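Local coordinates for alpha-fucosidase GH29 (PDB 4PSR), which hydrolyses alpha-L-fucosides as a family GH29 glycoside hydrolase, probably releasing the alpha-1,6-linked fucose from the reducing-end N-acetylglucosamine of glycoprotein glycans, at residues D26-V31 with E371-T376; Y320-M325 with I356-D361; N427-K432 with I473-Q478; L445-L450 with K488-G493; L451-G456 with Q478-L483. All coordinates share one frame; numbering follows the deposited sequence.

Contact 1. Residues D26-V31 with E371-T376; sequences DAKFGV and EAVYDT
Lys28 NZ reaches Thr376 O at 2.9 Å, approaching from above the carbonyl plane and not along a lone pair. The ammonium has further partners in the backbone O of Arg25, the hydroxyl of Tyr299 and a water, and that water in turn donates to Thr376 OG1. The second bond between the segments is purely backbone: Asp375 N gives its hydrogen to Asp26 O at 3.0 Å, with an angle of 166° at the hydrogen. Inside 371-376 a type II beta turn runs from Val373 to Thr376, and Thr376 OG1 fastens it by donating to Val373 O at 2.8 Å. The two carboxylates of Asp26 and Asp375 come close, OD2 of the former lying 3.8 Å from OD1 of the latter with their planes 72° apart. Basic side chains probably offset this like-charge approach: Asp26 OD1 forms salt bridges with Arg377 and Lys411, and Asp375 OD1 with Arg118. Farther out, a bend at chi2 (-48°) lays the Lys28 chain over the turn, where CG sits 3.3 Å from Val373 O while CB touches Val373 CG1. The Tyr374 ring presents its edge to Ala27 O, which lies in the ring plane 3.5 Å from CD1; its hydroxyl bonds to Gly116 O. Lys28, with positive phi, is the first residue after helix 22-27 and leads into strand 29-33. The turn after helix 353-369 thus packs against the start of the first strand of the TIM barrel, which Lys28 and Gly30 close by bonding to Met339 of strand 337-343.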
# COMPACT_ATOMS: atom_id res chain seq x y z
N ASP A 26 7.50 -0.91 -10.18
CA ASP A 26 6.98 -0.27 -11.37
C ASP A 26 5.47 -0.13 -11.34
O ASP A 26 4.90 0.71 -12.06
CB ASP A 26 7.32 -1.11 -12.61
CG ASP A 26 8.80 -1.09 -12.98
OD1 ASP A 26 9.58 -0.22 -12.50
OD2 ASP A 26 9.18 -1.99 -13.76
N ALA A 27 4.80 -0.99 -10.58
CA ALA A 27 3.36 -1.16 -10.69
C ALA A 27 2.53 -0.00 -10.16
O ALA A 27 1.55 0.37 -10.80
CB ALA A 27 2.93 -2.45 -10.01
N LYS A 28 2.91 0.49 -8.98
CA LYS A 28 2.34 1.67 -8.31
C LYS A 28 0.94 1.55 -7.73
O LYS A 28 0.72 1.99 -6.60
CB LYS A 28 2.38 2.91 -9.17
CG LYS A 28 3.79 3.26 -9.73
CD LYS A 28 4.89 3.23 -8.68
CE LYS A 28 6.19 3.74 -9.23
NZ LYS A 28 7.28 3.61 -8.24
N PHE A 29 0.01 0.99 -8.49
CA PHE A 29 -1.41 1.04 -8.18
C PHE A 29 -2.01 -0.34 -8.36
O PHE A 29 -1.84 -0.98 -9.40
CB PHE A 29 -2.13 2.04 -9.11
CG PHE A 29 -3.61 2.11 -8.89
CD1 PHE A 29 -4.16 2.46 -7.65
CD2 PHE A 29 -4.47 1.84 -9.94
CE1 PHE A 29 -5.56 2.50 -7.47
CE2 PHE A 29 -5.86 1.88 -9.76
CZ PHE A 29 -6.40 2.22 -8.53
N GLY A 30 -2.66 -0.84 -7.30
CA GLY A 30 -3.43 -2.07 -7.33
C GLY A 30 -4.79 -1.92 -6.70
O GLY A 30 -5.09 -0.89 -6.06
N VAL A 31 -5.65 -2.91 -6.89
CA VAL A 31 -6.99 -2.92 -6.33
C VAL A 31 -7.32 -4.27 -5.70
O VAL A 31 -7.08 -5.32 -6.28
CB VAL A 31 -8.06 -2.57 -7.42
CG1 VAL A 31 -9.47 -2.75 -6.88
CG2 VAL A 31 -7.86 -1.15 -7.93
N GLU A 371 2.81 7.98 -17.70
CA GLU A 371 4.24 8.20 -17.84
C GLU A 371 4.88 8.73 -16.53
O GLU A 371 6.04 8.46 -16.22
CB GLU A 371 4.53 9.18 -18.99
CG GLU A 371 6.02 9.45 -19.17
CD GLU A 371 6.35 10.48 -20.25
OE1 GLU A 371 5.45 10.88 -21.01
OE2 GLU A 371 7.51 10.90 -20.30
N ALA A 372 4.12 9.53 -15.79
CA ALA A 372 4.60 10.13 -14.55
C ALA A 372 4.46 9.20 -13.33
O ALA A 372 4.89 9.56 -12.23
CB ALA A 372 3.87 11.45 -14.28
N VAL A 373 3.82 8.05 -13.53
CA VAL A 373 3.47 7.15 -12.43
C VAL A 373 4.13 5.79 -12.65
O VAL A 373 5.08 5.42 -11.94
CB VAL A 373 1.94 7.05 -12.26
CG1 VAL A 373 1.59 6.11 -11.10
CG2 VAL A 373 1.35 8.44 -11.99
N TYR A 374 3.61 4.99 -13.58
CA TYR A 374 4.17 3.67 -13.80
C TYR A 374 5.63 3.76 -14.15
O TYR A 374 6.07 4.67 -14.87
CB TYR A 374 3.46 3.00 -14.95
CG TYR A 374 1.96 2.89 -14.81
CD1 TYR A 374 1.37 2.11 -13.83
CD2 TYR A 374 1.13 3.49 -15.75
CE1 TYR A 374 -0.03 1.98 -13.76
CE2 TYR A 374 -0.23 3.39 -15.70
CZ TYR A 374 -0.82 2.60 -14.72
OH TYR A 374 -2.18 2.47 -14.70
N ASP A 375 6.39 2.78 -13.66
CA ASP A 375 7.79 2.61 -14.04
C ASP A 375 8.70 3.74 -13.57
O ASP A 375 9.86 3.76 -13.93
CB ASP A 375 7.94 2.46 -15.58
CG ASP A 375 7.12 1.33 -16.16
OD1 ASP A 375 6.70 0.42 -15.44
OD2 ASP A 375 6.84 1.40 -17.37
N THR A 376 8.20 4.65 -12.74
CA THR A 376 9.02 5.73 -12.19
C THR A 376 9.55 5.34 -10.80
O THR A 376 9.18 4.29 -10.26
CB THR A 376 8.24 7.07 -12.04
OG1 THR A 376 7.23 6.97 -11.02
CG2 THR A 376 7.62 7.54 -13.36
O HOH W 1 7.83 6.57 -8.30

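Contact 2. Residues Y320-M325 with I356-D361; sequences YSSKAM and IKVLND
Ser322 sets its CB and OG against Asp361, with Ser322 CB 3.5 Å from Asp361 CB, and its OG also lies over the backbone of Val358 at 3.5 Å from CA. This is the packing of two neighbouring helices on the outside of the TIM barrel: 322-334 precedes the last barrel strand, 337-343, and 353-369 follows it. The contact sits where the first of these helices begins. Ser321 is its N-cap, and Ser321 OG accepts from Ala324 N at 3.1 Å, closing the first turn. One residue on, the Ser322 hydroxyl, in the one of its two conformers described here, turns to the other helix instead and donates to Asp361 OD2. Its position follows from chi1 (-59°), which sets OG beside its own backbone N and anti to the carbonyl carbon. Val358 fills the angle between the helices with both methyls: CG1 meets Met325 CG at 4.0 Å, the two side chains running at a slant to one another, while CG2 lies 3.9 Å from Tyr320 O. Beyond CG the Met325 chain bends at chi2 and chi3, and the side chain also touches Leu341 of the last barrel strand. Polar groups gather on the outer side of this apolar seam. A water donates to Ser322 OG and accepts from Lys357 NZ, joining the segments a second time, and Lys357 also forms a salt bridge with Asp361 one helical turn on. Asp361 OD2 consequently takes two donors from the protein, Ser322 OG at 2.6 Å on its anti lone pair and Lys357 NZ at 2.9 Å on the syn one.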
# COMPACT_ATOMS: atom_id res chain seq x y z
N TYR A 320 -15.34 8.55 -0.74
CA TYR A 320 -14.48 9.67 -1.07
C TYR A 320 -14.47 9.95 -2.56
O TYR A 320 -15.01 9.18 -3.36
CB TYR A 320 -13.08 9.42 -0.55
CG TYR A 320 -13.02 9.46 0.96
CD1 TYR A 320 -13.55 10.53 1.66
CD2 TYR A 320 -12.47 8.42 1.66
CE1 TYR A 320 -13.51 10.59 3.06
CE2 TYR A 320 -12.40 8.46 3.07
CZ TYR A 320 -12.93 9.54 3.76
OH TYR A 320 -12.90 9.62 5.15
N SER A 321 -13.89 11.08 -2.94
CA SER A 321 -13.90 11.53 -4.31
C SER A 321 -12.76 10.93 -5.15
O SER A 321 -11.73 10.48 -4.62
CB SER A 321 -13.74 13.05 -4.36
OG SER A 321 -12.47 13.46 -3.89
N SER A 322 -12.98 10.92 -6.46
CA SER A 322 -11.95 10.57 -7.44
C SER A 322 -10.68 11.38 -7.21
O SER A 322 -9.58 10.85 -7.22
CB SER A 322 -12.50 10.80 -8.85
OG SER A 322 -13.67 10.02 -9.04
N LYS A 323 -10.83 12.68 -6.99
CA LYS A 323 -9.72 13.58 -6.78
C LYS A 323 -8.88 13.13 -5.60
O LYS A 323 -7.65 13.06 -5.72
CB LYS A 323 -10.21 15.03 -6.61
CG LYS A 323 -9.08 16.04 -6.35
CD LYS A 323 -9.63 17.44 -6.09
CE LYS A 323 -10.32 18.02 -7.31
NZ LYS A 323 -9.40 18.11 -8.48
N ALA A 324 -9.52 12.81 -4.48
CA ALA A 324 -8.81 12.37 -3.30
C ALA A 324 -8.03 11.08 -3.59
O ALA A 324 -6.91 10.91 -3.10
CB ALA A 324 -9.79 12.14 -2.14
N MET A 325 -8.64 10.15 -4.33
CA MET A 325 -7.94 8.91 -4.63
C MET A 325 -6.72 9.12 -5.51
O MET A 325 -5.67 8.53 -5.26
CB MET A 325 -8.90 7.88 -5.24
CG MET A 325 -10.06 7.46 -4.33
SD MET A 325 -9.58 6.63 -2.82
CE MET A 325 -9.54 8.04 -1.73
N ILE A 356 -17.75 2.46 -9.20
CA ILE A 356 -17.40 2.34 -10.61
C ILE A 356 -16.91 3.69 -11.16
O ILE A 356 -15.89 3.77 -11.85
CB ILE A 356 -18.58 1.77 -11.44
CG1 ILE A 356 -18.89 0.35 -10.97
CG2 ILE A 356 -18.25 1.78 -12.93
CD1 ILE A 356 -20.11 -0.28 -11.63
N LYS A 357 -17.65 4.75 -10.86
CA LYS A 357 -17.24 6.08 -11.33
C LYS A 357 -15.85 6.49 -10.81
O LYS A 357 -15.04 7.02 -11.57
CB LYS A 357 -18.31 7.11 -10.95
CG LYS A 357 -17.89 8.57 -11.08
CD LYS A 357 -17.65 9.02 -12.52
CE LYS A 357 -17.72 10.55 -12.62
NZ LYS A 357 -17.24 11.24 -11.37
N VAL A 358 -15.57 6.25 -9.53
CA VAL A 358 -14.24 6.54 -9.02
C VAL A 358 -13.18 5.74 -9.77
O VAL A 358 -12.16 6.29 -10.16
CB VAL A 358 -14.19 6.27 -7.50
CG1 VAL A 358 -12.78 6.35 -6.98
CG2 VAL A 358 -15.09 7.29 -6.77
N LEU A 359 -13.40 4.44 -9.96
CA LEU A 359 -12.41 3.62 -10.65
C LEU A 359 -12.22 4.10 -12.09
O LEU A 359 -11.11 4.17 -12.57
CB LEU A 359 -12.84 2.14 -10.66
CG LEU A 359 -12.74 1.48 -9.29
CD1 LEU A 359 -13.50 0.18 -9.28
CD2 LEU A 359 -11.31 1.24 -8.92
N ASN A 360 -13.33 4.43 -12.78
CA ASN A 360 -13.24 4.96 -14.15
C ASN A 360 -12.40 6.25 -14.19
O ASN A 360 -11.55 6.44 -15.08
CB ASN A 360 -14.63 5.30 -14.68
CG ASN A 360 -15.51 4.11 -14.97
OD1 ASN A 360 -15.09 2.96 -15.04
ND2 ASN A 360 -16.78 4.41 -15.15
N ASP A 361 -12.60 7.13 -13.21
CA ASP A 361 -11.88 8.39 -13.14
C ASP A 361 -10.38 8.20 -12.85
O ASP A 361 -9.53 8.89 -13.40
CB ASP A 361 -12.44 9.33 -12.05
CG ASP A 361 -13.80 9.91 -12.40
OD1 ASP A 361 -14.19 9.85 -13.59
OD2 ASP A 361 -14.46 10.44 -11.47
O HOH W 2 -16.55 10.50 -8.67

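Contact 3. Residues N427-K432 with I473-Q478; sequences NLVSVK and ITLPSQ
The flat amide of Asn427 meets Leu475 through ND2: the backbone O of Leu475 lies close to the amide plane, 3.1 Å from ND2, yet the donor stands well above the plane of that carbonyl. The bond is also bent, with 136° at the hydrogen, and ND2 passes 3.6 Å from Leu475 CB. Asn427 returns the grip through its main chain, its O accepting from Leu475 N at 2.9 Å in a much straighter bond. Beyond this clasp the chains run as antiparallel strands, 428-431 forming one edge of a three-stranded sheet with 471-474 in its middle. Val429 and Ile473 make the hydrogen-bonded pair, each N donating to the other's O; Leu428 and Thr474 make the adjoining non-hydrogen-bonded pair. On the face of Leu428, CG stands anti to the backbone N (chi1 -175°) and CD1 rests 3.3 Å from Ile473 O. A Tris molecule, probably from the crystallisation liquor, bonds to Leu428 O and Ser430 N. The face of Val429 is buried: its CG2 lies 4.0 Å from both Leu475 CD1 and CD2, Val431 CG2 meets Ile473 CD1 at 4.2 Å, and Leu487 of strand 485-491 packs against Val429, Ile473 and Leu475.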
# COMPACT_ATOMS: atom_id res chain seq x y z
N ASN A 427 -1.33 30.84 -13.75
CA ASN A 427 -0.54 30.19 -14.79
C ASN A 427 0.92 29.99 -14.43
O ASN A 427 1.78 29.92 -15.31
CB ASN A 427 -0.69 30.94 -16.11
CG ASN A 427 -1.64 30.24 -17.02
OD1 ASN A 427 -2.86 30.29 -16.84
ND2 ASN A 427 -1.10 29.52 -17.98
N LEU A 428 1.19 29.84 -13.13
CA LEU A 428 2.55 29.71 -12.64
C LEU A 428 2.67 28.46 -11.76
O LEU A 428 1.84 28.26 -10.88
CB LEU A 428 2.92 30.96 -11.83
CG LEU A 428 4.35 31.10 -11.31
CD1 LEU A 428 5.34 31.07 -12.45
CD2 LEU A 428 4.51 32.40 -10.53
N VAL A 429 3.71 27.66 -12.02
CA VAL A 429 4.15 26.60 -11.11
C VAL A 429 5.55 26.99 -10.63
O VAL A 429 6.46 27.14 -11.44
CB VAL A 429 4.18 25.23 -11.81
CG1 VAL A 429 4.67 24.17 -10.83
CG2 VAL A 429 2.80 24.84 -12.34
N SER A 430 5.71 27.15 -9.31
CA SER A 430 7.01 27.50 -8.72
C SER A 430 7.56 26.31 -7.96
O SER A 430 6.97 25.87 -6.97
CB SER A 430 6.89 28.70 -7.80
OG SER A 430 6.53 29.85 -8.56
N VAL A 431 8.68 25.77 -8.44
CA VAL A 431 9.32 24.59 -7.84
C VAL A 431 10.43 25.06 -6.92
O VAL A 431 11.54 25.38 -7.38
CB VAL A 431 9.85 23.63 -8.93
CG1 VAL A 431 10.35 22.34 -8.31
CG2 VAL A 431 8.77 23.36 -9.99
N LYS A 432 10.17 25.10 -5.62
CA LYS A 432 11.15 25.63 -4.68
C LYS A 432 12.47 24.89 -4.70
O LYS A 432 13.54 25.48 -4.54
CB LYS A 432 10.59 25.65 -3.27
CG LYS A 432 9.42 26.60 -3.10
CD LYS A 432 8.89 26.56 -1.66
CE LYS A 432 7.91 27.69 -1.38
NZ LYS A 432 8.56 29.03 -1.47
N ILE A 473 7.82 28.54 -13.45
CA ILE A 473 7.43 28.04 -14.76
C ILE A 473 6.08 28.64 -15.18
O ILE A 473 5.08 28.50 -14.48
CB ILE A 473 7.30 26.51 -14.74
CG1 ILE A 473 8.63 25.87 -14.29
CG2 ILE A 473 6.87 25.98 -16.09
CD1 ILE A 473 8.57 24.33 -14.06
N THR A 474 6.05 29.29 -16.34
CA THR A 474 4.81 29.82 -16.91
C THR A 474 4.15 28.79 -17.81
O THR A 474 4.74 28.33 -18.78
CB THR A 474 5.10 31.09 -17.72
OG1 THR A 474 5.61 32.08 -16.83
CG2 THR A 474 3.83 31.62 -18.37
N LEU A 475 2.92 28.43 -17.49
CA LEU A 475 2.26 27.35 -18.21
C LEU A 475 1.74 27.79 -19.57
O LEU A 475 1.36 28.94 -19.74
CB LEU A 475 1.10 26.80 -17.37
CG LEU A 475 1.51 26.13 -16.05
CD1 LEU A 475 0.26 25.82 -15.24
CD2 LEU A 475 2.29 24.85 -16.32
N PRO A 476 1.71 26.85 -20.54
CA PRO A 476 1.02 27.09 -21.81
C PRO A 476 -0.49 26.99 -21.60
O PRO A 476 -0.97 26.91 -20.46
CB PRO A 476 1.53 25.95 -22.71
CG PRO A 476 1.81 24.81 -21.74
CD PRO A 476 2.31 25.50 -20.49
N SER A 477 -1.23 27.01 -22.70
CA SER A 477 -2.67 26.91 -22.65
C SER A 477 -3.11 25.61 -21.98
O SER A 477 -2.58 24.53 -22.26
CB SER A 477 -3.26 27.03 -24.06
OG SER A 477 -4.63 26.69 -24.09
N GLN A 478 -4.08 25.73 -21.09
CA GLN A 478 -4.56 24.59 -20.32
C GLN A 478 -5.04 23.49 -21.27
O GLN A 478 -5.80 23.78 -22.21
CB GLN A 478 -5.67 25.01 -19.35
CG GLN A 478 -6.20 23.90 -18.44
CD GLN A 478 -7.25 24.35 -17.47
OE1 GLN A 478 -7.65 25.52 -17.46
NE2 GLN A 478 -7.74 23.43 -16.66

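Contact 4. Residues L445-L450 with K488-G493; sequences LKSVEL and KLTFDG
Leu445 lays CD1 over one face of the Phe491 ring, 3.9 Å from the ring centroid and displaced toward the rim, a CH-pi contact. The same methyl reaches Leu489 CB, and Val448 lies alongside Leu489 on this buried face, which Trp464 covers from strand 464-466. Between the antiparallel strands runs a classic beta bulge: Lys446 and Ser447 both face Thr490. Thr490 O takes a firm bond from Lys446 N at 2.8 Å and a weak one from Ser447 N, while Thr490 N donates to Ser447 O. After the bulge, Glu449 and Lys488 pair through two more backbone bonds. On the polar face a water lies within hydrogen-bonding distance of Ser447 OG, Thr490 OG1, Lys488 O and Glu449 OE1, with more acceptors around it than its two protons can serve at once. Glu449 and Lys488 lie side by side, but OE1 and NZ stay 4.6 Å apart. Bent at three torsions, Lys446 crosses Asp492 at about a right angle, NZ meeting OD1 at 3.2 Å from above the carboxylate plane in one of two Asp492 conformers. Backbone bonds and the apolar face thus hold the pairing, while Glu449 and Lys488 interact through a second water and the Lys488 ammonium forms its salt bridge with Glu371.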
# COMPACT_ATOMS: atom_id res chain seq x y z
N LEU A 445 19.20 21.99 -17.85
CA LEU A 445 17.78 21.85 -18.16
C LEU A 445 17.45 22.11 -19.64
O LEU A 445 17.39 23.25 -20.09
CB LEU A 445 16.93 22.76 -17.26
CG LEU A 445 15.41 22.67 -17.48
CD1 LEU A 445 14.89 21.26 -17.26
CD2 LEU A 445 14.71 23.64 -16.57
N LYS A 446 17.17 21.02 -20.36
CA LYS A 446 17.01 21.04 -21.82
C LYS A 446 15.63 21.35 -22.33
O LYS A 446 15.48 21.94 -23.40
CB LYS A 446 17.29 19.67 -22.38
CG LYS A 446 18.73 19.27 -22.47
CD LYS A 446 18.92 18.34 -23.66
CE LYS A 446 17.80 17.28 -23.83
NZ LYS A 446 18.39 15.93 -24.00
N SER A 447 14.61 20.85 -21.64
CA SER A 447 13.25 21.05 -22.08
C SER A 447 12.32 20.95 -20.88
O SER A 447 12.59 20.23 -19.92
CB SER A 447 12.83 20.04 -23.15
OG SER A 447 12.97 18.70 -22.72
N VAL A 448 11.24 21.72 -20.95
CA VAL A 448 10.16 21.68 -19.98
C VAL A 448 8.89 21.55 -20.81
O VAL A 448 8.63 22.37 -21.70
CB VAL A 448 10.11 22.99 -19.14
CG1 VAL A 448 8.93 22.95 -18.16
CG2 VAL A 448 11.44 23.24 -18.44
N GLU A 449 8.09 20.52 -20.56
CA GLU A 449 6.93 20.20 -21.38
C GLU A 449 5.75 19.88 -20.48
O GLU A 449 5.91 19.26 -19.42
CB GLU A 449 7.20 18.98 -22.25
CG GLU A 449 8.43 19.10 -23.14
CD GLU A 449 8.76 17.78 -23.82
OE1 GLU A 449 9.23 16.84 -23.13
OE2 GLU A 449 8.54 17.68 -25.04
N LEU A 450 4.57 20.29 -20.89
CA LEU A 450 3.31 19.90 -20.26
C LEU A 450 2.71 18.70 -20.96
O LEU A 450 2.51 18.70 -22.19
CB LEU A 450 2.30 21.04 -20.29
CG LEU A 450 1.03 20.87 -19.44
CD1 LEU A 450 1.36 20.84 -17.95
CD2 LEU A 450 0.03 21.99 -19.72
N LYS A 488 7.07 17.82 -17.42
CA LYS A 488 8.18 16.89 -17.66
C LYS A 488 9.42 17.71 -17.91
O LYS A 488 9.46 18.49 -18.88
CB LYS A 488 7.88 15.98 -18.85
CG LYS A 488 8.99 15.05 -19.27
CD LYS A 488 8.57 14.20 -20.45
CE LYS A 488 9.63 13.22 -20.85
NZ LYS A 488 9.18 12.39 -22.00
N LEU A 489 10.43 17.56 -17.06
CA LEU A 489 11.67 18.34 -17.14
C LEU A 489 12.80 17.40 -17.51
O LEU A 489 13.10 16.47 -16.79
CB LEU A 489 11.98 19.03 -15.80
CG LEU A 489 11.22 20.30 -15.40
CD1 LEU A 489 9.74 20.03 -15.26
CD2 LEU A 489 11.74 20.83 -14.10
N THR A 490 13.41 17.63 -18.66
CA THR A 490 14.50 16.78 -19.14
C THR A 490 15.83 17.49 -18.98
O THR A 490 15.98 18.66 -19.37
CB THR A 490 14.29 16.40 -20.60
OG1 THR A 490 13.02 15.74 -20.78
CG2 THR A 490 15.42 15.49 -21.09
N PHE A 491 16.78 16.78 -18.39
CA PHE A 491 18.09 17.32 -18.10
C PHE A 491 19.13 16.56 -18.92
O PHE A 491 18.95 15.39 -19.23
CB PHE A 491 18.41 17.18 -16.62
CG PHE A 491 17.57 18.03 -15.72
CD1 PHE A 491 17.98 19.31 -15.38
CD2 PHE A 491 16.36 17.56 -15.21
CE1 PHE A 491 17.21 20.11 -14.54
CE2 PHE A 491 15.60 18.35 -14.36
CZ PHE A 491 16.01 19.62 -14.03
N ASP A 492 20.20 17.24 -19.33
CA ASP A 492 21.34 16.52 -19.88
C ASP A 492 22.17 16.02 -18.75
O ASP A 492 22.52 16.78 -17.83
CB ASP A 492 22.23 17.38 -20.75
CG ASP A 492 21.75 17.42 -22.24
OD1 ASP A 492 21.30 16.35 -22.72
OD2 ASP A 492 21.84 18.47 -22.87
N GLY A 493 22.47 14.73 -18.79
CA GLY A 493 23.37 14.11 -17.83
C GLY A 493 22.96 14.01 -16.36
O GLY A 493 23.82 13.84 -15.49
O HOH W 3 10.89 17.63 -21.17
O HOH W 4 9.40 14.33 -24.03

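Contact 5. Residues L451-G456 with Q478-L483; sequences LGDKAG and QPAESL
Neither chain is regular here: two loops pass each other with Asp453 and Ala480 CA atoms 5.6 Å apart, and the closest pair after it, Gly452 with Pro479, is 5.9 Å apart. The single hydrogen bond between them runs from Ala480 N to Asp453 OD1 at 2.9 Å. It is nearly straight, 169° at the hydrogen, but the amide comes from above the carboxylate plane, 46° out of it. With CG beside its own backbone N (chi1 -69°), the Asp453 carboxylate extends across to the other loop. The same oxygen also lies 3.3 Å from Pro479 CB, and Ala480 CB sits 3.7 Å from Asp453 CG, so the carboxylate also touches the beta carbons of the two residues joined by that peptide bond. Behind it the packing is looser: Pro479 CB approaches Gly452 CA at 4.5 Å, while Pro479 CG stands 4.3 Å from Leu451 O. Arg368, from helix 353-369 of the barrel, works on both loops at once, donating to Gly452 O and Ala480 O and making a long, weak ion pair with Asp453 OD1. Trp423 and Tyr485 pack on Pro479 as well. The pair is a loop-to-loop contact at one end of the C-terminal beta domain, joining the connection between strands 445-451 and 458-460 to the one leading into 485-491, at the interface with the catalytic TIM barrel.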
# COMPACT_ATOMS: atom_id res chain seq x y z
N LEU A 451 2.39 17.64 -20.22
CA LEU A 451 1.76 16.48 -20.81
C LEU A 451 0.36 16.87 -21.25
O LEU A 451 -0.36 17.55 -20.53
CB LEU A 451 1.72 15.31 -19.82
CG LEU A 451 2.94 14.41 -19.85
CD1 LEU A 451 4.17 15.16 -19.42
CD2 LEU A 451 2.71 13.20 -18.98
N GLY A 452 0.00 16.46 -22.47
CA GLY A 452 -1.22 16.90 -23.11
C GLY A 452 -2.42 15.99 -22.96
O GLY A 452 -2.53 15.24 -21.99
N ASP A 453 -3.35 16.05 -23.91
CA ASP A 453 -4.66 15.45 -23.76
C ASP A 453 -4.63 13.95 -23.82
O ASP A 453 -5.49 13.30 -23.22
CB ASP A 453 -5.60 15.95 -24.87
CG ASP A 453 -5.96 17.40 -24.74
OD1 ASP A 453 -5.44 18.12 -23.86
OD2 ASP A 453 -6.78 17.87 -25.59
N LYS A 454 -3.69 13.40 -24.57
CA LYS A 454 -3.53 11.95 -24.65
C LYS A 454 -2.05 11.61 -24.47
O LYS A 454 -1.17 12.40 -24.80
CB LYS A 454 -4.12 11.35 -25.94
CG LYS A 454 -3.28 11.45 -27.18
CD LYS A 454 -3.78 10.46 -28.25
CE LYS A 454 -2.96 10.61 -29.52
NZ LYS A 454 -2.77 9.35 -30.25
N ALA A 455 -1.79 10.45 -23.89
CA ALA A 455 -0.43 9.98 -23.69
C ALA A 455 0.40 10.08 -24.96
O ALA A 455 -0.02 9.58 -26.03
CB ALA A 455 -0.46 8.53 -23.16
N GLY A 456 1.56 10.71 -24.82
CA GLY A 456 2.47 10.92 -25.95
C GLY A 456 2.39 12.33 -26.51
O GLY A 456 3.22 12.70 -27.36
N GLN A 478 -4.08 25.73 -21.09
CA GLN A 478 -4.56 24.59 -20.32
C GLN A 478 -5.04 23.49 -21.27
O GLN A 478 -5.80 23.78 -22.21
CB GLN A 478 -5.67 25.01 -19.35
CG GLN A 478 -6.20 23.90 -18.44
CD GLN A 478 -7.25 24.35 -17.47
OE1 GLN A 478 -7.65 25.52 -17.46
NE2 GLN A 478 -7.74 23.43 -16.66
N PRO A 479 -4.59 22.25 -21.07
CA PRO A 479 -5.09 21.12 -21.85
C PRO A 479 -6.46 20.71 -21.35
O PRO A 479 -7.04 21.38 -20.49
CB PRO A 479 -4.04 20.04 -21.58
CG PRO A 479 -3.63 20.30 -20.18
CD PRO A 479 -3.64 21.81 -20.03
N ALA A 480 -6.99 19.62 -21.88
CA ALA A 480 -8.25 19.07 -21.38
C ALA A 480 -8.19 18.93 -19.85
O ALA A 480 -7.13 18.63 -19.27
CB ALA A 480 -8.55 17.73 -22.05
N GLU A 481 -9.32 19.17 -19.19
CA GLU A 481 -9.37 19.19 -17.74
C GLU A 481 -8.93 17.85 -17.19
O GLU A 481 -9.22 16.80 -17.76
CB GLU A 481 -10.78 19.54 -17.25
CG GLU A 481 -10.91 19.65 -15.73
CD GLU A 481 -12.28 20.11 -15.28
OE1 GLU A 481 -13.27 19.40 -15.54
OE2 GLU A 481 -12.37 21.20 -14.65
N SER A 482 -8.24 17.89 -16.06
CA SER A 482 -7.84 16.68 -15.36
C SER A 482 -7.66 16.95 -13.86
O SER A 482 -7.61 18.10 -13.41
CB SER A 482 -6.57 16.07 -15.98
OG SER A 482 -5.53 17.00 -16.09
N LEU A 483 -7.54 15.86 -13.12
CA LEU A 483 -7.49 15.93 -11.64
C LEU A 483 -6.14 16.41 -11.13
O LEU A 483 -6.03 16.88 -9.99
CB LEU A 483 -7.82 14.58 -11.03
CG LEU A 483 -9.26 14.12 -11.23
CD1 LEU A 483 -9.39 12.65 -10.86
CD2 LEU A 483 -10.22 15.01 -10.45

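Overall arrangement
From the N terminus, contact 1 joins the entrance of the first barrel strand to the turn after helix 353-369, closing a loop that spans the barrel; contact 2 lies within that loop and pairs the last two barrel helices. The other three open only after contact 1 has closed, all within the C-terminal beta domain, and they interlock. Contact 3 crosses both contact 4 and contact 5, sharing Gln478 with the latter, whereas contact 5 falls between the two segments of contact 4. Contacts 3 and 4 pack two sheets together through Ile473 and Val448. The domains meet where Glu371 of contact 1 binds Lys488 of contact 4, and where Leu483 of contact 5 touches Ser322 and Lys323 of contact 2.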